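Local atomic coordinates of serine-pyruvate aminotransferase (AgxT) (Sulfolobus solfataricus, PDB entry 3ZRP), a protein that probably catalyses amino-group transfer from L-serine to pyruvate and from alanine to glyoxylate, using pyridoxal 5'-phosphate as cofactor. Residues 276-281 against 351-356; 323-328 against 336-341. All blocks are in the same frame, centred on the assembly; numbering follows the deposited sequence. Where two conformers were deposited one is given.

Contact 1. Residues 276-281 against 351-356; sequences SAIRAG and IAISVI
Ile353 takes part in every close contact between these two helical segments, and its terminal methyl meets both side chain and backbone of Ile278. The apolar part is one methyl against another: Ile353 CD1 lies 4.1 Å from Ile278 CG2, the two side chains crossing at a slant. Each isoleucine contributes a different branch. On Ile278 the short CG2 methyl does the touching, placed anti to the backbone N, while the longer CG1-CD1 arm takes no part in this pair. On Ile353 the longer arm is used, but it is folded back at its second torsion (chi2 -55°), which turns CD1 across the neighbouring helix, over Ile278 O.

The second kind of contact is between this methyl and main chain. CD1 of Ile353 sits 3.7 Å from Ile278 O, a van der Waals approach to a carbonyl, and 4.2 Å from Gly281 C, one helical turn further on. Gly281 marks the nearest approach of the backbones, with 6.3 Å between its CA and that of Ile353. A beta carbon at Gly281 would point toward Ile353 and come within 2.9 Å of its CG1, so the bare backbone is what admits the isoleucine here.

Hydrogen bonding stays within each helix, as in Gly281 N to Ala277 O and Ile356 N to Ala352 O; none crosses. The contact is therefore small, buried and wholly apolar apart from the carbonyl it touches. Ile353 also packs on Val376 of helix 372-381, and Ile278 on Ile338 of strand 335-339. Helices 264-284 and 346-363 pack against one side of an antiparallel sheet, consistent with the small alpha/beta domain of fold-type I aminotransferases, to which class V belongs.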
loop_
_atom_site.group_PDB
_atom_site.type_symbol
_atom_site.label_atom_id
_atom_site.label_comp_id
_atom_site.label_asym_id
_atom_site.label_seq_id
_atom_site.Cartn_x
_atom_site.Cartn_y
_atom_site.Cartn_z
ATOM N N SER A 276 9.567 1.511 -31.553
ATOM C CA SER A 276 10.162 1.180 -32.848
ATOM C C SER A 276 11.264 2.180 -33.203
ATOM O O SER A 276 12.313 1.796 -33.733
ATOM C CB SER A 276 9.102 1.166 -33.958
ATOM O OG SER A 276 8.109 0.188 -33.755
ATOM N N ALA A 277 11.032 3.462 -32.897
ATOM C CA ALA A 277 12.025 4.518 -33.158
ATOM C C ALA A 277 13.290 4.311 -32.354
ATOM O O ALA A 277 14.384 4.413 -32.908
ATOM C CB ALA A 277 11.455 5.953 -32.912
ATOM N N ILE A 278 13.153 4.011 -31.055
ATOM C CA ILE A 278 14.316 3.770 -30.193
ATOM C C ILE A 278 15.075 2.536 -30.677
ATOM O O ILE A 278 16.309 2.542 -30.736
ATOM C CB ILE A 278 13.921 3.611 -28.665
ATOM C CG1 ILE A 278 13.542 4.975 -28.066
ATOM C CG2 ILE A 278 15.061 2.977 -27.843
ATOM C CD1 ILE A 278 12.738 4.910 -26.769
ATOM N N ARG A 279 14.336 1.479 -31.016
ATOM C CA ARG A 279 14.958 0.234 -31.501
ATOM C C ARG A 279 15.746 0.467 -32.797
ATOM O O ARG A 279 16.876 -0.021 -32.926
ATOM C CB ARG A 279 13.906 -0.864 -31.697
ATOM C CG ARG A 279 13.460 -1.489 -30.365
ATOM C CD ARG A 279 12.776 -2.831 -30.569
ATOM N NE ARG A 279 11.540 -2.657 -31.318
ATOM C CZ ARG A 279 10.354 -2.448 -30.777
ATOM N NH1 ARG A 279 10.214 -2.416 -29.433
ATOM N NH2 ARG A 279 9.310 -2.293 -31.589
ATOM N N ALA A 280 15.145 1.219 -33.720
ATOM C CA ALA A 280 15.797 1.634 -34.970
ATOM C C ALA A 280 17.114 2.320 -34.680
ATOM O O ALA A 280 18.141 2.018 -35.314
ATOM C CB ALA A 280 14.876 2.548 -35.781
ATOM N N GLY A 281 17.101 3.223 -33.698
ATOM C CA GLY A 281 18.307 3.912 -33.283
ATOM C C GLY A 281 19.363 3.004 -32.688
ATOM O O GLY A 281 20.557 3.209 -32.914
ATOM N N ILE A 351 16.291 12.072 -27.558
ATOM C CA ILE A 351 17.205 12.317 -26.444
ATOM C C ILE A 351 17.852 11.025 -25.944
ATOM O O ILE A 351 19.068 10.968 -25.735
ATOM C CB ILE A 351 16.493 13.078 -25.301
ATOM C CG1 ILE A 351 16.159 14.500 -25.771
ATOM C CG2 ILE A 351 17.360 13.172 -24.065
ATOM C CD1 ILE A 351 17.364 15.269 -26.316
ATOM N N ALA A 352 17.049 9.979 -25.770
ATOM C CA ALA A 352 17.592 8.704 -25.263
ATOM C C ALA A 352 18.765 8.170 -26.118
ATOM O O ALA A 352 19.831 7.824 -25.587
ATOM C CB ALA A 352 16.463 7.652 -25.142
ATOM N N ILE A 353 18.562 8.114 -27.422
ATOM C CA ILE A 353 19.589 7.633 -28.364
ATOM C C ILE A 353 20.795 8.588 -28.409
ATOM O O ILE A 353 21.958 8.138 -28.408
ATOM C CB ILE A 353 18.991 7.356 -29.754
ATOM C CG1 ILE A 353 17.966 6.220 -29.673
ATOM C CG2 ILE A 353 20.072 7.004 -30.797
ATOM C CD1 ILE A 353 18.518 4.915 -29.038
ATOM N N SER A 354 20.524 9.896 -28.397
ATOM C CA SER A 354 21.591 10.893 -28.321
ATOM C C SER A 354 22.465 10.637 -27.106
ATOM O O SER A 354 23.694 10.577 -27.212
ATOM C CB SER A 354 21.021 12.309 -28.256
ATOM O OG SER A 354 22.065 13.253 -28.132
ATOM N N VAL A 355 21.820 10.477 -25.953
ATOM C CA VAL A 355 22.522 10.254 -24.683
ATOM C C VAL A 355 23.256 8.921 -24.705
ATOM O O VAL A 355 24.385 8.815 -24.217
ATOM C CB VAL A 355 21.556 10.350 -23.469
ATOM C CG1 VAL A 355 22.246 10.008 -22.177
ATOM C CG2 VAL A 355 20.985 11.755 -23.371
ATOM N N ILE A 356 22.623 7.900 -25.276
ATOM C CA ILE A 356 23.283 6.600 -25.371
ATOM C C ILE A 356 24.562 6.709 -26.228
ATOM O O ILE A 356 25.626 6.204 -25.839
ATOM C CB ILE A 356 22.319 5.493 -25.834
ATOM C CG1 ILE A 356 21.361 5.143 -24.678
ATOM C CG2 ILE A 356 23.094 4.239 -26.250
ATOM C CD1 ILE A 356 20.050 4.523 -25.128
#

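Contact 2. Residues 323-328 against 336-341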
loop_
_atom_site.group_PDB
_atom_site.type_symbol
_atom_site.label_atom_id
_atom_site.label_comp_id
_atom_site.label_asym_id
_atom_site.label_seq_id
_atom_site.Cartn_x
_atom_site.Cartn_y
_atom_site.Cartn_z
ATOM N N VAL A 323 19.493 11.779 -18.970
ATOM C CA VAL A 323 18.501 10.678 -18.862
ATOM C C VAL A 323 18.915 9.629 -17.816
ATOM O O VAL A 323 20.090 9.266 -17.728
ATOM C CB VAL A 323 18.270 9.941 -20.235
ATOM C CG1 VAL A 323 17.163 8.885 -20.137
ATOM C CG2 VAL A 323 17.938 10.913 -21.340
ATOM N N GLU A 324 17.949 9.140 -17.038
ATOM C CA GLU A 324 18.164 7.979 -16.161
ATOM C C GLU A 324 17.518 6.713 -16.746
ATOM O O GLU A 324 16.325 6.700 -17.022
ATOM C CB GLU A 324 17.626 8.251 -14.752
ATOM C CG GLU A 324 17.917 7.138 -13.742
ATOM C CD GLU A 324 17.612 7.537 -12.310
ATOM O OE1 GLU A 324 17.673 8.742 -11.988
ATOM O OE2 GLU A 324 17.313 6.640 -11.496
ATOM N N PHE A 325 18.317 5.664 -16.938
ATOM C CA PHE A 325 17.835 4.357 -17.418
ATOM C C PHE A 325 17.726 3.377 -16.234
ATOM O O PHE A 325 17.789 3.807 -15.089
ATOM C CB PHE A 325 18.794 3.832 -18.486
ATOM C CG PHE A 325 18.871 4.697 -19.721
ATOM C CD1 PHE A 325 17.755 4.856 -20.555
ATOM C CD2 PHE A 325 20.059 5.333 -20.073
ATOM C CE1 PHE A 325 17.823 5.639 -21.699
ATOM C CE2 PHE A 325 20.130 6.113 -21.221
ATOM C CZ PHE A 325 19.019 6.270 -22.032
ATOM N N ALA A 326 17.554 2.080 -16.497
ATOM C CA ALA A 326 17.543 1.062 -15.442
ATOM C C ALA A 326 18.633 0.006 -15.644
ATOM O O ALA A 326 19.026 -0.268 -16.784
ATOM C CB ALA A 326 16.136 0.403 -15.299
ATOM N N PRO A 327 19.138 -0.592 -14.543
ATOM C CA PRO A 327 20.149 -1.634 -14.699
ATOM C C PRO A 327 19.565 -2.939 -15.237
ATOM O O PRO A 327 18.358 -3.137 -15.190
ATOM C CB PRO A 327 20.682 -1.835 -13.274
ATOM C CG PRO A 327 19.573 -1.420 -12.393
ATOM C CD PRO A 327 18.796 -0.361 -13.125
ATOM N N GLY A 328 20.427 -3.796 -15.761
ATOM C CA GLY A 328 20.040 -5.122 -16.228
ATOM C C GLY A 328 20.097 -6.125 -15.096
ATOM O O GLY A 328 20.996 -6.065 -14.264
ATOM N N PHE A 336 21.871 -2.903 -19.997
ATOM C CA PHE A 336 21.028 -1.964 -19.261
ATOM C C PHE A 336 19.673 -1.918 -19.948
ATOM O O PHE A 336 19.514 -2.416 -21.054
ATOM C CB PHE A 336 21.684 -0.560 -19.133
ATOM C CG PHE A 336 21.752 0.214 -20.426
ATOM C CD1 PHE A 336 22.802 0.015 -21.320
ATOM C CD2 PHE A 336 20.763 1.140 -20.756
ATOM C CE1 PHE A 336 22.874 0.718 -22.529
ATOM C CE2 PHE A 336 20.822 1.853 -21.968
ATOM C CZ PHE A 336 21.886 1.638 -22.854
ATOM N N ARG A 337 18.680 -1.340 -19.291
ATOM C CA ARG A 337 17.346 -1.281 -19.858
ATOM C C ARG A 337 16.866 0.136 -20.076
ATOM O O ARG A 337 17.122 1.032 -19.265
ATOM C CB ARG A 337 16.356 -1.995 -18.947
ATOM C CG ARG A 337 16.528 -3.508 -18.931
ATOM C CD ARG A 337 15.560 -4.119 -17.913
ATOM N NE ARG A 337 15.981 -3.817 -16.546
ATOM C CZ ARG A 337 15.222 -3.966 -15.461
ATOM N NH1 ARG A 337 13.974 -4.408 -15.561
ATOM N NH2 ARG A 337 15.713 -3.699 -14.250
ATOM N N ILE A 338 16.129 0.316 -21.167
ATOM C CA ILE A 338 15.434 1.555 -21.432
ATOM C C ILE A 338 13.958 1.344 -21.153
ATOM O O ILE A 338 13.328 0.484 -21.748
ATOM C CB ILE A 338 15.615 2.027 -22.912
ATOM C CG1 ILE A 338 17.093 2.055 -23.317
ATOM C CG2 ILE A 338 14.983 3.410 -23.116
ATOM C CD1 ILE A 338 17.292 2.249 -24.840
ATOM N N GLY A 339 13.403 2.140 -20.247
ATOM C CA GLY A 339 11.981 2.156 -20.020
ATOM C C GLY A 339 11.377 3.251 -20.849
ATOM O O GLY A 339 11.801 4.405 -20.732
ATOM N N HIS A 340 10.411 2.904 -21.700
ATOM C CA HIS A 340 9.760 3.862 -22.580
ATOM C C HIS A 340 8.275 3.617 -22.490
ATOM O O HIS A 340 7.696 2.922 -23.298
ATOM C CB HIS A 340 10.285 3.790 -24.042
ATOM C CG HIS A 340 10.558 2.388 -24.538
ATOM N ND1 HIS A 340 9.556 1.541 -24.974
ATOM C CD2 HIS A 340 11.713 1.703 -24.683
ATOM C CE1 HIS A 340 10.093 0.391 -25.352
ATOM N NE2 HIS A 340 11.397 0.459 -25.182
ATOM N N MET A 341 7.652 4.210 -21.472
ATOM C CA MET A 341 6.274 3.911 -21.143
ATOM C C MET A 341 5.603 5.044 -20.370
ATOM O O MET A 341 6.261 5.831 -19.698
ATOM C CB MET A 341 6.165 2.599 -20.347
ATOM C CG MET A 341 6.721 2.725 -18.904
ATOM S SD MET A 341 6.619 1.187 -17.958
ATOM C CE MET A 341 8.267 0.522 -18.236
#
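The ring of Phe325 has Phe336 CE2 over one face, 4.0 Å above its plane and toward the rim. The less well ordered Val323 reaches the opposite face with CG1, again near the rim. The two phenyl rings are inclined at 48°, neither stacked nor edge-to-face. Ile338 lies alongside Phe325, pointing the same way, and both its CG1 and CG2 meet the ring, CG2 at 3.9 Å from Phe325 CE1.

The other flat group, the guanidinium of Arg337, receives Pro327 O at its edge and almost in its plane. Two nitrogens share this one oxygen side-on: NE of Arg337 at 2.8 Å from Pro327 O, and NH2 of Arg337 at 2.9 Å. A single acceptor cannot face both N-H bonds squarely, so both hydrogen bonds are bent. The bend at the third torsion (chi3 -71°) turns the guanidinium back beside the partner strand, while NH1 bonds to Thr138 O. With a leucine in place of Arg337, Pro327 O and Thr138 O would probably both lose their arginine donors, and the hairpin its side-chain tie to the cofactor-binding loop.

Two backbone hydrogen bonds set the register: Ala326 N to Arg337 O (3.0 Å) and Arg337 N to Ala326 O (2.7 Å). They make Ala326 and Arg337 an antiparallel hydrogen-bonded pair whose side chains share a face of the sheet, where Val8 touches both. The hairpin brings Arg337 near the cofactor, consistent with the substrate-carboxylate arginine of related aminotransferases.

Strand 335-339 is the middle of three, bonded on its other edge to strand 301-305 through Phe336 and Ile338. Ile338 packs on Ile278 and Leu282 of helix 264-284, Phe325 on Ile356 of helix 346-363, and helix 311-319 meets Phe325 and Phe336 through Leu315 and Val314 respectively.

Overall arrangement
Contact 2 is nested within the chain loop closed by contact 1, their centres 12 Å apart. Strand 335-339 is followed, after a short connection, by helix 346-363, which folds back over it. Ile356 joins the two contacts: its CD1 lies 3.6 Å from Ile338 CD1 and 3.7 Å from Phe325 CZ; Ile351 and Val355 of the same helix pack on Val323. The helix pair and the hairpin thus share one apolar layer, an example of helices covering a sheet. Of the two, contact 2 lies nearer the active site: the side chain of Arg337 comes within about 7 Å of bound pyridoxal-5'-phosphate and about 4 Å of cofactor-binding Thr138. Contact 1 lies away from these sites.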